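Long-range contacts in alkyltransferase-like protein 1 (Schizosaccharomyces pombe, PDB 3GYH), which recognises O6-alkylguanine lesions in DNA, bends the duplex, flips the damaged base into a hydrophobic pocket and so presents it to nucleotide excision repair: residues A[5-10]-A[42-47]; A[12-17]-A[53-58]. All blocks are in the same frame, centred on the assembly; numbering follows the deposited sequence.

In the fold
Both contacts fasten later parts of the chain to helix 3-14 within the DNA-binding domain, with centres about 11 Å apart. Contact 1 sets the helix across helix 38-46, which carries Arg39, the finger that hydrogen-bonds the orphaned cytosine; contact 2 sets its C-terminal part and the turn after it against the loop 53-58 that leads into strand 59-60. Along the chain the segments run 5-10, 12-17, 42-47, 53-58, so the two connections cross. They also touch: Met45 CE lies 3.5 Å from Val14 CG2. Helix 38-46 and the loop both reach the alkylated guanine DG7 of chain B, so helix 3-14 probably backs two sides of the lesion pocket.

Contact 1 (A[5-10]-A[42-47]); sequences EFYTKV and GQAMKH. With PBO (1-pyridin-3-ylbutan-1-one), chain D; nucleotides of chain B.
Tyr7 lays one face of its ring on Ala44, whose CB sits over the ring centre, 4.1 Å above the plane. The CA of Ala44 adds an off-centre CH-pi contact, 4.1 Å from the Tyr7 ring centroid. His47 arrives at the edge of the same ring, its ND1 near the ring plane and its CB 3.9 Å from Tyr7 CE2; the two rings are inclined at 58°. Beyond them the phenol oxygen extends as far as Gln43, with Tyr7 OH 3.8 Å from Gln43 CB. A serine in place of Tyr7 would probably leave Ala44 without its aromatic cover and open a gap beside His47. One turn further on, Val10 points CG1 anti to its backbone N (chi1 174°), which brings that methyl 3.8 Å from Met45 CE and also against the CB of Ala44. The valine, alanine and methionine contacts join two helices of the methyltransferase-type DNA-binding domain, helix 3-14 and the recognition helix 38-46 of its helix-turn-helix. The two short segments cross at -80° with 9.8 Å between axes, and the small Ala44 lies where Tyr7 and Val10 can both rest on it. The other branch of Val10, CG2, lies over the rim of one face of the Phe6 ring, which meets Tyr37 edge-to-face and packs on Gln40 and Val41. Tyr11, one turn beyond Tyr7, hydrogen-bonds through its hydroxyl to the carbonyl of Ala44. Beside Ala44 on helix 38-46, Met45 works in two directions: its bent chain turns the terminal methyl back to Val10, while its CB lies 3.4 Å from N1 of DG7 of chain B. Lys46 runs its aliphatic chain past that guanine's imidazole side, CB 3.7 Å from DG7 N7, then past the phosphate, nearest it at CD; Gln43 NE2 approaches there too.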
# COMPACT_ATOMS: atom_id res chain seq x y z
N GLU A 5 17.49 -7.37 -0.80
CA GLU A 5 17.73 -6.02 -0.31
C GLU A 5 16.54 -5.12 -0.59
O GLU A 5 15.87 -4.67 0.34
CB GLU A 5 19.01 -5.45 -0.93
CG GLU A 5 20.06 -6.53 -1.18
CD GLU A 5 21.47 -5.97 -1.29
OE1 GLU A 5 21.81 -5.05 -0.51
OE2 GLU A 5 22.24 -6.46 -2.15
N PHE A 6 16.26 -4.88 -1.88
CA PHE A 6 15.04 -4.17 -2.28
C PHE A 6 13.93 -4.47 -1.28
O PHE A 6 13.36 -3.55 -0.67
CB PHE A 6 14.62 -4.62 -3.68
CG PHE A 6 13.27 -4.08 -4.15
CD1 PHE A 6 13.06 -2.73 -4.31
CD2 PHE A 6 12.25 -4.94 -4.49
CE1 PHE A 6 11.83 -2.24 -4.77
CE2 PHE A 6 11.01 -4.45 -4.96
CZ PHE A 6 10.81 -3.11 -5.10
N TYR A 7 13.65 -5.76 -1.10
CA TYR A 7 12.55 -6.19 -0.26
C TYR A 7 12.58 -5.55 1.11
O TYR A 7 11.56 -5.05 1.59
CB TYR A 7 12.52 -7.71 -0.15
CG TYR A 7 11.62 -8.34 -1.17
CD1 TYR A 7 11.79 -8.09 -2.52
CD2 TYR A 7 10.58 -9.19 -0.78
CE1 TYR A 7 10.97 -8.65 -3.47
CE2 TYR A 7 9.74 -9.76 -1.72
CZ TYR A 7 9.95 -9.49 -3.07
OH TYR A 7 9.13 -10.05 -4.04
N THR A 8 13.75 -5.55 1.76
CA THR A 8 13.80 -5.02 3.11
C THR A 8 13.61 -3.52 3.10
O THR A 8 12.78 -2.99 3.85
CB THR A 8 15.12 -5.34 3.83
OG1 THR A 8 15.16 -6.74 4.12
CG2 THR A 8 15.17 -4.57 5.13
N LYS A 9 14.37 -2.85 2.24
CA LYS A 9 14.28 -1.39 2.15
C LYS A 9 12.80 -1.01 2.09
O LYS A 9 12.27 -0.39 3.02
CB LYS A 9 15.03 -0.86 0.92
CG LYS A 9 16.55 -1.09 0.93
CD LYS A 9 17.33 -0.01 0.18
CE LYS A 9 18.83 -0.13 0.50
NZ LYS A 9 19.69 0.93 -0.13
N VAL A 10 12.14 -1.41 1.00
CA VAL A 10 10.69 -1.32 0.91
C VAL A 10 10.02 -1.52 2.25
O VAL A 10 9.27 -0.65 2.71
CB VAL A 10 10.15 -2.39 -0.04
CG1 VAL A 10 8.63 -2.39 -0.02
CG2 VAL A 10 10.69 -2.17 -1.43
N GLY A 42 4.83 -3.87 -5.06
CA GLY A 42 3.65 -4.69 -4.83
C GLY A 42 4.05 -6.12 -4.52
O GLY A 42 3.47 -6.77 -3.64
N GLN A 43 5.04 -6.62 -5.24
CA GLN A 43 5.34 -8.03 -5.16
C GLN A 43 5.83 -8.28 -3.76
O GLN A 43 5.55 -9.32 -3.18
CB GLN A 43 6.39 -8.43 -6.20
CG GLN A 43 5.76 -8.92 -7.52
CD GLN A 43 4.51 -9.82 -7.30
OE1 GLN A 43 4.60 -10.92 -6.73
NE2 GLN A 43 3.35 -9.34 -7.77
N ALA A 44 6.52 -7.30 -3.20
CA ALA A 44 6.98 -7.36 -1.83
C ALA A 44 5.81 -7.52 -0.89
O ALA A 44 5.85 -8.35 0.01
CB ALA A 44 7.76 -6.11 -1.49
N MET A 45 4.77 -6.71 -1.09
CA MET A 45 3.65 -6.68 -0.15
C MET A 45 2.94 -8.00 -0.26
O MET A 45 2.64 -8.64 0.75
CB MET A 45 2.65 -5.56 -0.48
CG MET A 45 3.18 -4.15 -0.33
SD MET A 45 3.61 -3.64 1.36
CE MET A 45 5.39 -3.78 1.31
N LYS A 46 2.68 -8.40 -1.50
CA LYS A 46 2.03 -9.66 -1.78
C LYS A 46 2.76 -10.79 -1.09
O LYS A 46 2.16 -11.81 -0.79
CB LYS A 46 1.98 -9.91 -3.28
CG LYS A 46 0.93 -10.91 -3.69
CD LYS A 46 1.38 -11.67 -4.92
CE LYS A 46 0.50 -12.88 -5.17
NZ LYS A 46 1.07 -13.68 -6.30
N HIS A 47 4.05 -10.59 -0.83
CA HIS A 47 4.94 -11.67 -0.37
C HIS A 47 5.16 -11.69 1.13
O HIS A 47 6.25 -12.00 1.59
CB HIS A 47 6.30 -11.56 -1.05
CG HIS A 47 6.38 -12.31 -2.35
ND1 HIS A 47 7.55 -12.83 -2.84
CD2 HIS A 47 5.41 -12.62 -3.25
CE1 HIS A 47 7.31 -13.43 -3.99
NE2 HIS A 47 6.03 -13.32 -4.26
C10 PBO D . 0.13 -8.03 1.58
C11 PBO D . -0.77 -8.47 2.75
C12 PBO D . -1.56 -9.77 2.55
C13 PBO D . -1.71 -10.52 3.86
C14 PBO D . -3.03 -10.70 4.56
C15 PBO D . -4.23 -10.71 3.85
C16 PBO D . -5.42 -10.89 4.55
C17 PBO D . -5.38 -11.06 5.94
N1' PBO D . -4.21 -11.05 6.59
C18 PBO D . -3.05 -10.88 5.94
O13 PBO D . -0.72 -11.01 4.40
P DG B 7 -1.33 -9.61 -7.67
OP1 DG B 7 -0.05 -9.66 -6.89
OP2 DG B 7 -2.51 -10.48 -7.27
O5' DG B 7 -1.92 -8.12 -7.60
C5' DG B 7 -1.08 -7.00 -7.73
C4' DG B 7 -1.85 -5.77 -7.27
O4' DG B 7 -2.40 -6.06 -5.99
C3' DG B 7 -0.81 -4.69 -7.06
O3' DG B 7 -1.43 -3.41 -7.24
C2' DG B 7 -0.37 -4.89 -5.63
C1' DG B 7 -1.65 -5.39 -4.98
N9 DG B 7 -1.39 -6.29 -3.84
C8 DG B 7 -1.37 -7.62 -3.89
N7 DG B 7 -1.12 -8.09 -2.64
C5 DG B 7 -0.99 -7.04 -1.81
C6 DG B 7 -0.73 -6.91 -0.45
O6 DG B 7 -0.56 -8.03 0.33
N1 DG B 7 -0.66 -5.68 0.09
C2 DG B 7 -0.84 -4.59 -0.69
N2 DG B 7 -0.77 -3.36 -0.14
N3 DG B 7 -1.08 -4.69 -2.02
C4 DG B 7 -1.16 -5.90 -2.59

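Contact 2 (A[12-17]-A[53-58]); sequences DAVCEI and HVPWHR. With PBO (1-pyridin-3-ylbutan-1-one), chain D; nucleotides of chain B.
Pro55 and Arg58 bracket the Pro-Trp-His-Arg sequence, the counterpart of the Pro-Cys-His-Arg active-site motif of O6-alkylguanine alkyltransferases, and both lean on the end of helix 3-14 and its type I turn, Val14 to Ile17. Trp56 occupies the position of the alkyl-accepting cysteine, consistent with a protein that binds lesions without taking up the alkyl group. Pro55, centre of an inverse gamma turn, sets its CG on the turn backbone, 3.6 Å from Cys15 CA. Val14 directs CG1 anti to its backbone N (chi1 178°) and across the proline, 3.9 Å from Pro55 CD; the same methyl meets Val54 CG1. The sulfur of Cys15 fits against both neighbours, 3.7 Å from Pro55 CD and 3.8 Å from Val54 CG2. At the far end of the turn, the side chains of Ile17 and Arg58 lie alongside, pointing opposite ways. Ile17 CD1 comes 3.7 Å from Arg58 CB, and Ile17 CG2 follows the arginine chain as far as CD. Stretched out as far as NE, that chain brings NH1 to 2.9 Å from Ile17 O, while NH2 makes a salt bridge to Glu85. His57 NE2 hydrogen-bonds to the same carboxylate, recalling the His-Glu pair beside the alkyltransferase cysteine. On the other side of the loop Trp56 faces the lesion, near Arg69, which probes the flipped base. One face of the indole has His57 CB toward its rim; the other has PBO C11 of the alkyl chain over its centre. The base edge is read by the backbone: DG7 N2 of chain B donates to Trp56 O at 2.8 Å, with an N-H...O angle of 160°.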
# COMPACT_ATOMS: atom_id res chain seq x y z
N ASP A 12 11.13 -1.52 5.32
CA ASP A 12 11.47 -0.40 6.20
C ASP A 12 10.62 0.81 5.84
O ASP A 12 9.86 1.32 6.67
CB ASP A 12 12.96 -0.09 6.12
CG ASP A 12 13.83 -1.26 6.58
OD1 ASP A 12 15.07 -1.14 6.51
OD2 ASP A 12 13.27 -2.30 7.00
N ALA A 13 10.72 1.25 4.59
CA ALA A 13 9.93 2.36 4.09
C ALA A 13 8.46 2.27 4.48
O ALA A 13 7.92 3.14 5.15
CB ALA A 13 10.06 2.46 2.60
N VAL A 14 7.81 1.19 4.04
CA VAL A 14 6.38 1.01 4.23
C VAL A 14 6.05 1.09 5.70
O VAL A 14 4.95 1.45 6.08
CB VAL A 14 5.92 -0.35 3.72
CG1 VAL A 14 4.43 -0.53 3.99
CG2 VAL A 14 6.23 -0.49 2.23
N CYS A 15 7.04 0.76 6.53
CA CYS A 15 6.85 0.74 7.97
C CYS A 15 6.92 2.14 8.55
O CYS A 15 6.69 2.33 9.75
CB CYS A 15 7.91 -0.14 8.62
SG CYS A 15 7.37 -1.82 8.96
N GLU A 16 7.25 3.12 7.71
CA GLU A 16 7.32 4.51 8.15
C GLU A 16 6.06 5.30 7.84
O GLU A 16 6.06 6.53 7.91
CB GLU A 16 8.52 5.21 7.52
CG GLU A 16 9.84 4.57 7.87
CD GLU A 16 11.01 5.37 7.35
OE1 GLU A 16 12.05 5.43 8.04
OE2 GLU A 16 10.89 5.95 6.24
N ILE A 17 4.98 4.60 7.50
CA ILE A 17 3.69 5.26 7.29
C ILE A 17 2.93 5.33 8.61
O ILE A 17 2.78 4.31 9.30
CB ILE A 17 2.82 4.53 6.22
CG1 ILE A 17 3.63 4.28 4.94
CG2 ILE A 17 1.57 5.34 5.91
CD1 ILE A 17 2.89 3.44 3.90
N HIS A 53 4.06 -7.61 11.03
CA HIS A 53 3.72 -6.42 11.79
C HIS A 53 4.07 -5.20 10.96
O HIS A 53 4.70 -4.26 11.44
CB HIS A 53 4.44 -6.42 13.15
CG HIS A 53 3.76 -7.25 14.20
ND1 HIS A 53 2.65 -6.80 14.91
CD2 HIS A 53 4.03 -8.49 14.68
CE1 HIS A 53 2.27 -7.73 15.76
NE2 HIS A 53 3.09 -8.77 15.64
N VAL A 54 3.66 -5.23 9.69
CA VAL A 54 4.03 -4.20 8.71
C VAL A 54 2.78 -3.65 8.05
O VAL A 54 1.88 -4.40 7.67
CB VAL A 54 4.94 -4.78 7.59
CG1 VAL A 54 5.21 -3.74 6.52
CG2 VAL A 54 6.24 -5.31 8.17
N PRO A 55 2.73 -2.33 7.88
CA PRO A 55 1.51 -1.64 7.54
C PRO A 55 1.19 -1.83 6.07
O PRO A 55 0.94 -0.87 5.35
CB PRO A 55 1.85 -0.17 7.81
CG PRO A 55 3.35 -0.12 8.04
CD PRO A 55 3.91 -1.46 7.77
N TRP A 56 1.20 -3.08 5.63
CA TRP A 56 0.95 -3.38 4.23
C TRP A 56 -0.35 -2.75 3.74
O TRP A 56 -0.52 -2.51 2.54
CB TRP A 56 0.96 -4.89 3.99
CG TRP A 56 -0.12 -5.59 4.72
CD1 TRP A 56 -0.03 -6.16 5.96
CD2 TRP A 56 -1.46 -5.81 4.27
NE1 TRP A 56 -1.23 -6.73 6.31
CE2 TRP A 56 -2.13 -6.52 5.29
CE3 TRP A 56 -2.17 -5.47 3.11
CZ2 TRP A 56 -3.47 -6.91 5.19
CZ3 TRP A 56 -3.51 -5.85 3.01
CH2 TRP A 56 -4.14 -6.56 4.04
N HIS A 57 -1.27 -2.47 4.66
CA HIS A 57 -2.57 -1.93 4.27
C HIS A 57 -2.45 -0.47 3.86
O HIS A 57 -3.34 0.06 3.20
CB HIS A 57 -3.60 -2.08 5.38
CG HIS A 57 -3.09 -1.68 6.73
ND1 HIS A 57 -2.30 -2.51 7.50
CD2 HIS A 57 -3.26 -0.55 7.45
CE1 HIS A 57 -2.00 -1.90 8.64
NE2 HIS A 57 -2.57 -0.71 8.63
N ARG A 58 -1.36 0.17 4.24
CA ARG A 58 -1.22 1.60 4.05
C ARG A 58 -0.61 1.92 2.69
O ARG A 58 0.00 2.98 2.50
CB ARG A 58 -0.37 2.20 5.16
CG ARG A 58 -1.14 2.44 6.43
CD ARG A 58 -0.21 2.41 7.60
NE ARG A 58 -0.94 2.17 8.84
CZ ARG A 58 -0.36 2.06 10.03
NH1 ARG A 58 0.96 2.18 10.15
NH2 ARG A 58 -1.11 1.84 11.11
C10 PBO D . 0.13 -8.03 1.58
C11 PBO D . -0.77 -8.47 2.75
C12 PBO D . -1.56 -9.77 2.55
C13 PBO D . -1.71 -10.52 3.86
C14 PBO D . -3.03 -10.70 4.56
C15 PBO D . -4.23 -10.71 3.85
C16 PBO D . -5.42 -10.89 4.55
C17 PBO D . -5.38 -11.06 5.94
N1' PBO D . -4.21 -11.05 6.59
C18 PBO D . -3.05 -10.88 5.94
O13 PBO D . -0.72 -11.01 4.40
P DG B 7 -1.33 -9.61 -7.67
OP1 DG B 7 -0.05 -9.66 -6.89
OP2 DG B 7 -2.51 -10.48 -7.27
O5' DG B 7 -1.92 -8.12 -7.60
C5' DG B 7 -1.08 -7.00 -7.73
C4' DG B 7 -1.85 -5.77 -7.27
O4' DG B 7 -2.40 -6.06 -5.99
C3' DG B 7 -0.81 -4.69 -7.06
O3' DG B 7 -1.43 -3.41 -7.24
C2' DG B 7 -0.37 -4.89 -5.63
C1' DG B 7 -1.65 -5.39 -4.98
N9 DG B 7 -1.39 -6.29 -3.84
C8 DG B 7 -1.37 -7.62 -3.89
N7 DG B 7 -1.12 -8.09 -2.64
C5 DG B 7 -0.99 -7.04 -1.81
C6 DG B 7 -0.73 -6.91 -0.45
O6 DG B 7 -0.56 -8.03 0.33
N1 DG B 7 -0.66 -5.68 0.09
C2 DG B 7 -0.84 -4.59 -0.69
N2 DG B 7 -0.77 -3.36 -0.14
N3 DG B 7 -1.08 -4.69 -2.02
C4 DG B 7 -1.16 -5.90 -2.59